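Local coordinates for pollen-specific leucine-rich repeat extensin-like protein 1 (Arabidopsis thaliana, PDB 6TME) that probably senses RALF-type signalling peptides through its leucine-rich repeat domain and helps link them to the cell wall of growing pollen tubes, at residues 214-219 and 238-243; 257-262 and 281-286. All blocks are in the same frame, centred on the assembly; numbering follows the deposited sequence.

Contact 1: residues 214-219 and 238-243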
loop_
_atom_site.group_PDB
_atom_site.type_symbol
_atom_site.label_atom_id
_atom_site.label_comp_id
_atom_site.label_asym_id
_atom_site.label_seq_id
_atom_site.Cartn_x
_atom_site.Cartn_y
_atom_site.Cartn_z
ATOM N N VAL A 214 6.811 -2.709 -0.476
ATOM C CA VAL A 214 5.406 -3.015 -0.195
ATOM C C VAL A 214 4.534 -2.378 -1.267
ATOM O O VAL A 214 4.718 -1.198 -1.600
ATOM C CB VAL A 214 4.953 -2.543 1.209
ATOM C CG1 VAL A 214 5.184 -1.028 1.431
ATOM C CG2 VAL A 214 3.480 -2.873 1.432
ATOM N N VAL A 215 3.585 -3.160 -1.808
ATOM C CA VAL A 215 2.579 -2.684 -2.756
ATOM C C VAL A 215 1.211 -3.220 -2.331
ATOM O O VAL A 215 1.052 -4.431 -2.145
ATOM C CB VAL A 215 2.878 -3.133 -4.203
ATOM C CG1 VAL A 215 1.870 -2.506 -5.136
ATOM C CG2 VAL A 215 4.318 -2.810 -4.642
ATOM N N THR A 216 0.218 -2.335 -2.193
ATOM C CA THR A 216 -1.151 -2.758 -1.926
ATOM C C THR A 216 -2.083 -2.331 -3.055
ATOM O O THR A 216 -2.052 -1.168 -3.495
ATOM C CB THR A 216 -1.664 -2.229 -0.572
ATOM O OG1 THR A 216 -1.803 -0.798 -0.581
ATOM C CG2 THR A 216 -0.725 -2.665 0.561
ATOM N N PHE A 217 -2.884 -3.297 -3.538
ATOM C CA PHE A 217 -3.962 -3.104 -4.511
ATOM C C PHE A 217 -5.331 -3.422 -3.926
ATOM O O PHE A 217 -6.334 -3.328 -4.650
ATOM C CB PHE A 217 -3.801 -4.025 -5.732
ATOM C CG PHE A 217 -2.535 -3.864 -6.480
ATOM C CD1 PHE A 217 -2.455 -2.964 -7.535
ATOM C CD2 PHE A 217 -1.439 -4.651 -6.176
ATOM C CE1 PHE A 217 -1.279 -2.821 -8.260
ATOM C CE2 PHE A 217 -0.254 -4.509 -6.885
ATOM C CZ PHE A 217 -0.175 -3.589 -7.931
ATOM N N ALA A 218 -5.384 -3.875 -2.669
ATOM C CA ALA A 218 -6.604 -4.422 -2.080
ATOM C C ALA A 218 -7.807 -3.504 -2.303
ATOM O O ALA A 218 -7.672 -2.286 -2.363
ATOM C CB ALA A 218 -6.385 -4.639 -0.579
ATOM N N HIS A 219 -8.994 -4.104 -2.432
ATOM C CA HIS A 219 -10.276 -3.380 -2.438
ATOM C C HIS A 219 -10.334 -2.309 -3.529
ATOM O O HIS A 219 -10.610 -1.121 -3.289
ATOM C CB HIS A 219 -10.567 -2.785 -1.062
ATOM C CG HIS A 219 -10.675 -3.822 0.008
ATOM N ND1 HIS A 219 -11.471 -4.938 -0.124
ATOM C CD2 HIS A 219 -10.059 -3.940 1.206
ATOM C CE1 HIS A 219 -11.351 -5.688 0.954
ATOM N NE2 HIS A 219 -10.492 -5.113 1.771
ATOM N N GLU A 238 5.983 -7.450 0.732
ATOM C CA GLU A 238 4.551 -7.539 1.040
ATOM C C GLU A 238 3.747 -7.056 -0.155
ATOM O O GLU A 238 3.956 -5.937 -0.632
ATOM C CB GLU A 238 4.187 -6.722 2.294
ATOM C CG GLU A 238 4.995 -7.093 3.530
ATOM C CD GLU A 238 4.747 -6.224 4.767
ATOM O OE1 GLU A 238 3.695 -5.541 4.864
ATOM O OE2 GLU A 238 5.639 -6.236 5.651
ATOM N N ILE A 239 2.837 -7.895 -0.645
ATOM C CA ILE A 239 1.951 -7.531 -1.747
ATOM C C ILE A 239 0.543 -7.996 -1.399
ATOM O O ILE A 239 0.339 -9.138 -0.978
ATOM C CB ILE A 239 2.425 -8.112 -3.096
ATOM C CG1 ILE A 239 1.627 -7.497 -4.252
ATOM C CG2 ILE A 239 2.361 -9.659 -3.132
ATOM C CD1 ILE A 239 2.479 -7.187 -5.469
ATOM N N VAL A 240 -0.428 -7.101 -1.536
ATOM C CA VAL A 240 -1.783 -7.344 -1.059
ATOM C C VAL A 240 -2.762 -7.042 -2.188
ATOM O O VAL A 240 -2.813 -5.906 -2.674
ATOM C CB VAL A 240 -2.095 -6.498 0.183
ATOM C CG1 VAL A 240 -3.473 -6.833 0.726
ATOM C CG2 VAL A 240 -1.015 -6.731 1.252
ATOM N N PHE A 241 -3.521 -8.068 -2.606
ATOM C CA PHE A 241 -4.521 -7.999 -3.667
ATOM C C PHE A 241 -5.950 -8.203 -3.172
ATOM O O PHE A 241 -6.862 -8.294 -4.002
ATOM C CB PHE A 241 -4.293 -9.081 -4.728
ATOM C CG PHE A 241 -2.998 -9.003 -5.456
ATOM C CD1 PHE A 241 -2.838 -8.140 -6.535
ATOM C CD2 PHE A 241 -1.971 -9.881 -5.141
ATOM C CE1 PHE A 241 -1.640 -8.102 -7.235
ATOM C CE2 PHE A 241 -0.779 -9.854 -5.830
ATOM C CZ PHE A 241 -0.607 -8.968 -6.884
ATOM N N ILE A 242 -6.166 -8.341 -1.865
ATOM C CA ILE A 242 -7.478 -8.634 -1.293
ATOM C C ILE A 242 -8.614 -7.903 -2.011
ATOM O O ILE A 242 -8.633 -6.668 -2.081
ATOM C CB ILE A 242 -7.516 -8.278 0.206
ATOM C CG1 ILE A 242 -6.370 -8.919 0.948
ATOM C CG2 ILE A 242 -8.839 -8.721 0.839
ATOM C CD1 ILE A 242 -6.350 -8.528 2.408
ATOM N N GLY A 243 -9.589 -8.656 -2.513
ATOM C CA GLY A 243 -10.858 -8.051 -2.866
ATOM C C GLY A 243 -10.830 -7.263 -4.158
ATOM O O GLY A 243 -11.062 -6.059 -4.162
#

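Contact 2: residues 257-262 and 281-286. With NAG (2-acetamido-2-deoxy-beta-D-glucopyranose), chain G.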
loop_
_atom_site.group_PDB
_atom_site.type_symbol
_atom_site.label_atom_id
_atom_site.label_comp_id
_atom_site.label_asym_id
_atom_site.label_seq_id
_atom_site.Cartn_x
_atom_site.Cartn_y
_atom_site.Cartn_z
ATOM N N LEU A 257 9.739 -14.818 -5.829
ATOM C CA LEU A 257 9.698 -13.737 -4.833
ATOM C C LEU A 257 10.218 -14.226 -3.478
ATOM O O LEU A 257 9.517 -14.255 -2.469
ATOM C CB LEU A 257 8.286 -13.186 -4.719
ATOM C CG LEU A 257 7.849 -12.597 -6.061
ATOM C CD1 LEU A 257 6.358 -12.276 -6.072
ATOM C CD2 LEU A 257 8.699 -11.375 -6.357
ATOM N N ASN A 258 11.499 -14.568 -3.458
ATOM C CA ASN A 258 12.058 -15.254 -2.298
ATOM C C ASN A 258 12.214 -14.358 -1.069
ATOM O O ASN A 258 12.500 -14.880 0.013
ATOM C CB ASN A 258 13.403 -15.887 -2.663
ATOM C CG ASN A 258 14.357 -14.895 -3.272
ATOM O OD1 ASN A 258 13.964 -13.783 -3.616
ATOM N ND2 ASN A 258 15.619 -15.280 -3.403
ATOM N N ASN A 259 12.012 -13.050 -1.178
ATOM C CA ASN A 259 12.026 -12.189 0.006
ATOM C C ASN A 259 10.633 -11.807 0.494
ATOM O O ASN A 259 10.521 -11.037 1.449
ATOM C CB ASN A 259 12.850 -10.917 -0.255
ATOM C CG ASN A 259 14.350 -11.207 -0.340
ATOM O OD1 ASN A 259 14.884 -12.014 0.425
ATOM N ND2 ASN A 259 15.028 -10.554 -1.277
ATOM N N VAL A 260 9.576 -12.345 -0.113
ATOM C CA VAL A 260 8.210 -12.011 0.283
ATOM C C VAL A 260 7.885 -12.612 1.649
ATOM O O VAL A 260 8.138 -13.793 1.901
ATOM C CB VAL A 260 7.227 -12.500 -0.792
ATOM C CG1 VAL A 260 5.862 -12.778 -0.196
ATOM C CG2 VAL A 260 7.126 -11.464 -1.909
ATOM N N THR A 261 7.304 -11.804 2.537
ATOM C CA THR A 261 6.765 -12.297 3.798
ATOM C C THR A 261 5.244 -12.344 3.837
ATOM O O THR A 261 4.678 -13.041 4.693
ATOM C CB THR A 261 7.226 -11.415 4.970
ATOM O OG1 THR A 261 6.783 -10.064 4.763
ATOM C CG2 THR A 261 8.732 -11.456 5.111
ATOM N N VAL A 262 4.578 -11.584 2.971
ATOM C CA VAL A 262 3.134 -11.432 2.993
ATOM C C VAL A 262 2.681 -11.505 1.550
ATOM O O VAL A 262 2.986 -10.606 0.756
ATOM C CB VAL A 262 2.665 -10.105 3.614
ATOM C CG1 VAL A 262 1.147 -9.998 3.443
ATOM C CG2 VAL A 262 3.058 -9.986 5.083
ATOM N N LEU A 281 9.026 -19.578 -2.051
ATOM C CA LEU A 281 8.721 -18.478 -1.138
ATOM C C LEU A 281 9.381 -18.724 0.220
ATOM O O LEU A 281 8.732 -18.881 1.254
ATOM C CB LEU A 281 7.217 -18.297 -1.010
ATOM C CG LEU A 281 6.511 -17.972 -2.327
ATOM C CD1 LEU A 281 5.018 -17.777 -2.090
ATOM C CD2 LEU A 281 7.146 -16.754 -3.012
ATOM N N ALA A 282 10.718 -18.727 0.194
ATOM C CA ALA A 282 11.497 -19.146 1.354
ATOM C C ALA A 282 11.252 -18.273 2.579
ATOM O O ALA A 282 11.593 -18.683 3.691
ATOM C CB ALA A 282 12.987 -19.153 0.997
ATOM N N ASN A 283 10.670 -17.087 2.412
ATOM C CA ASN A 283 10.479 -16.165 3.527
ATOM C C ASN A 283 9.021 -15.905 3.875
ATOM O O ASN A 283 8.765 -15.155 4.823
ATOM C CB ASN A 283 11.156 -14.814 3.241
ATOM C CG ASN A 283 12.605 -14.775 3.702
ATOM O OD1 ASN A 283 12.894 -14.717 4.904
ATOM N ND2 ASN A 283 13.529 -14.832 2.744
ATOM N N VAL A 284 8.063 -16.476 3.142
ATOM C CA VAL A 284 6.683 -16.054 3.317
ATOM C C VAL A 284 6.217 -16.431 4.711
ATOM O O VAL A 284 6.517 -17.520 5.217
ATOM C CB VAL A 284 5.774 -16.628 2.221
ATOM C CG1 VAL A 284 5.404 -18.070 2.473
ATOM C CG2 VAL A 284 4.515 -15.752 2.099
ATOM N N GLU A 285 5.558 -15.490 5.378
ATOM C CA GLU A 285 5.027 -15.719 6.709
ATOM C C GLU A 285 3.513 -15.793 6.719
ATOM O O GLU A 285 2.933 -16.669 7.380
ATOM C CB GLU A 285 5.500 -14.614 7.657
ATOM C CG GLU A 285 6.976 -14.718 7.997
ATOM C CD GLU A 285 7.521 -13.450 8.638
ATOM O OE1 GLU A 285 6.714 -12.634 9.140
ATOM O OE2 GLU A 285 8.757 -13.256 8.609
ATOM N N GLN A 286 2.881 -14.899 5.971
ATOM C CA GLN A 286 1.437 -14.815 5.826
ATOM C C GLN A 286 1.123 -15.087 4.367
ATOM O O GLN A 286 1.662 -14.416 3.481
ATOM C CB GLN A 286 0.920 -13.431 6.244
ATOM C CG GLN A 286 1.287 -13.013 7.665
ATOM C CD GLN A 286 0.418 -13.691 8.716
ATOM O OE1 GLN A 286 -0.779 -13.943 8.503
ATOM N NE2 GLN A 286 1.011 -13.978 9.855
HETATM C C1 NAG G . 16.437 -10.746 -1.523
HETATM C C2 NAG G . 16.706 -10.472 -2.995
HETATM C C3 NAG G . 18.146 -10.823 -3.332
HETATM C C4 NAG G . 19.091 -10.057 -2.416
HETATM C C5 NAG G . 18.721 -10.268 -0.946
HETATM C C6 NAG G . 19.509 -9.376 -0.015
HETATM C C7 NAG G . 14.784 -10.597 -4.518
HETATM C C8 NAG G . 14.690 -9.110 -4.359
HETATM N N2 NAG G . 15.777 -11.197 -3.848
HETATM O O4 NAG G . 20.432 -10.483 -2.635
HETATM O O5 NAG G . 17.332 -9.972 -0.721
HETATM O O6 NAG G . 18.799 -9.134 1.191
HETATM O O7 NAG G . 13.999 -11.225 -5.229
HETATM O O HOH W 1 9.397 -15.535 0.446
#

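Contact 1: residues 214-219 and 238-243
The rings of Phe217 and Phe241 run alongside one another in a shared direction. Their planes are parallel to within 3°, but the displacement (centroids 5.4 Å apart) leaves little of either covering the other, and the touch is oblique, Phe217 CD2 to Phe241 CE1 at 3.6 Å. At the Phe217 edge, close to its plane, come Val240 O and the Ile239 methyl, with CD1 4.1 Å from Phe217 CE2. The third ring, His219, has Ile242 O above one face, nearer its margin than its centre, and Ile242 CG2 packs 3.9 Å from its CE1. The backbones run parallel and in register. Val240 O takes an almost straight bond from Phe217 N (2.7 Å, 168°), and two residues further along both segments Ile242 O receives His219 N at 2.6 Å. Val214, Thr216, Glu238 and Val240 share the sheet face met by the chain of another protein, whose backbone is hydrogen-bonded to Glu238 OE1. With CG1 anti to the backbone N (chi1 -176°), Val240 sets that methyl 3.9 Å from Ala218 CB. Phe217 O and Phe241 O are both held by asparagine amides, Asn244 serving each of them. Val215 and Ile239, then Phe217 and Phe241, turned inward at matching positions and followed by Asn220 and Asn244, whose amides grip the backbone, are the signature of consecutive coils in a leucine-rich repeat solenoid.

Contact 2: residues 257-262 and 281-286
Thr261 O is shared by two consecutive backbone N-H groups of the neighbouring coil, Gln286 N (2.9 Å) arriving nearly head-on and Glu285 N (2.7 Å) from 33° out of the carbonyl plane. This is the run-in to the strands of two adjacent leucine-rich repeats, each entered through a type I turn, Leu257 to Val260 and Leu281 to Val284. The turns are joined by the Asn283 amide: its ND2 donates a nearly straight hydrogen bond to Asn258 O (2.9 Å), with that oxygen almost exactly in the amide plane, while its OD1 is bonded to Lys307. A water bridges the two turns, donating to Leu257 O and to Val260 O (2.6 Å) and accepting from Asn283 N, so that three backbone polar atoms are served at once. Val260 and Val284 pack flank to flank, CG1 to CG2 at 4.0 Å, and Leu281 CD2 reaches Leu257 O. Asn259, Val260 and Thr261 form an Asn-X-Thr glycosylation sequon. Asn259 ND2 is covalently bound to C1 of the N-acetylglucosamine, whose N2 makes a weak hydrogen bond of 3.2 Å to Asn258 OD1, brought there by a CG set between N and the carbonyl carbon (chi1 53°).

How the contacts relate
From the N terminus, the chain leaves 214-219, passes through strand 221-224 and returns at 238-243, where contact 1 closes one coil. It then runs through strand 245-247 into 257-262, and after a further coil reaches 281-286, closing contact 2. The loops are in series, neither nested nor crossed; contact 1 pairs positions 24 residues apart, contact 2 positions 23 apart in its turns and 24 where the strands begin. They meet where strand 238-240 neighbours strand 262-264, with a probable hydrogen bond from Ile239 N to Val262 O and Glu238 packed on Thr261 and Val262. Contact 1 thus joins strands and the turns after them, contact 2 the turns leading into the next strands, along one solenoid.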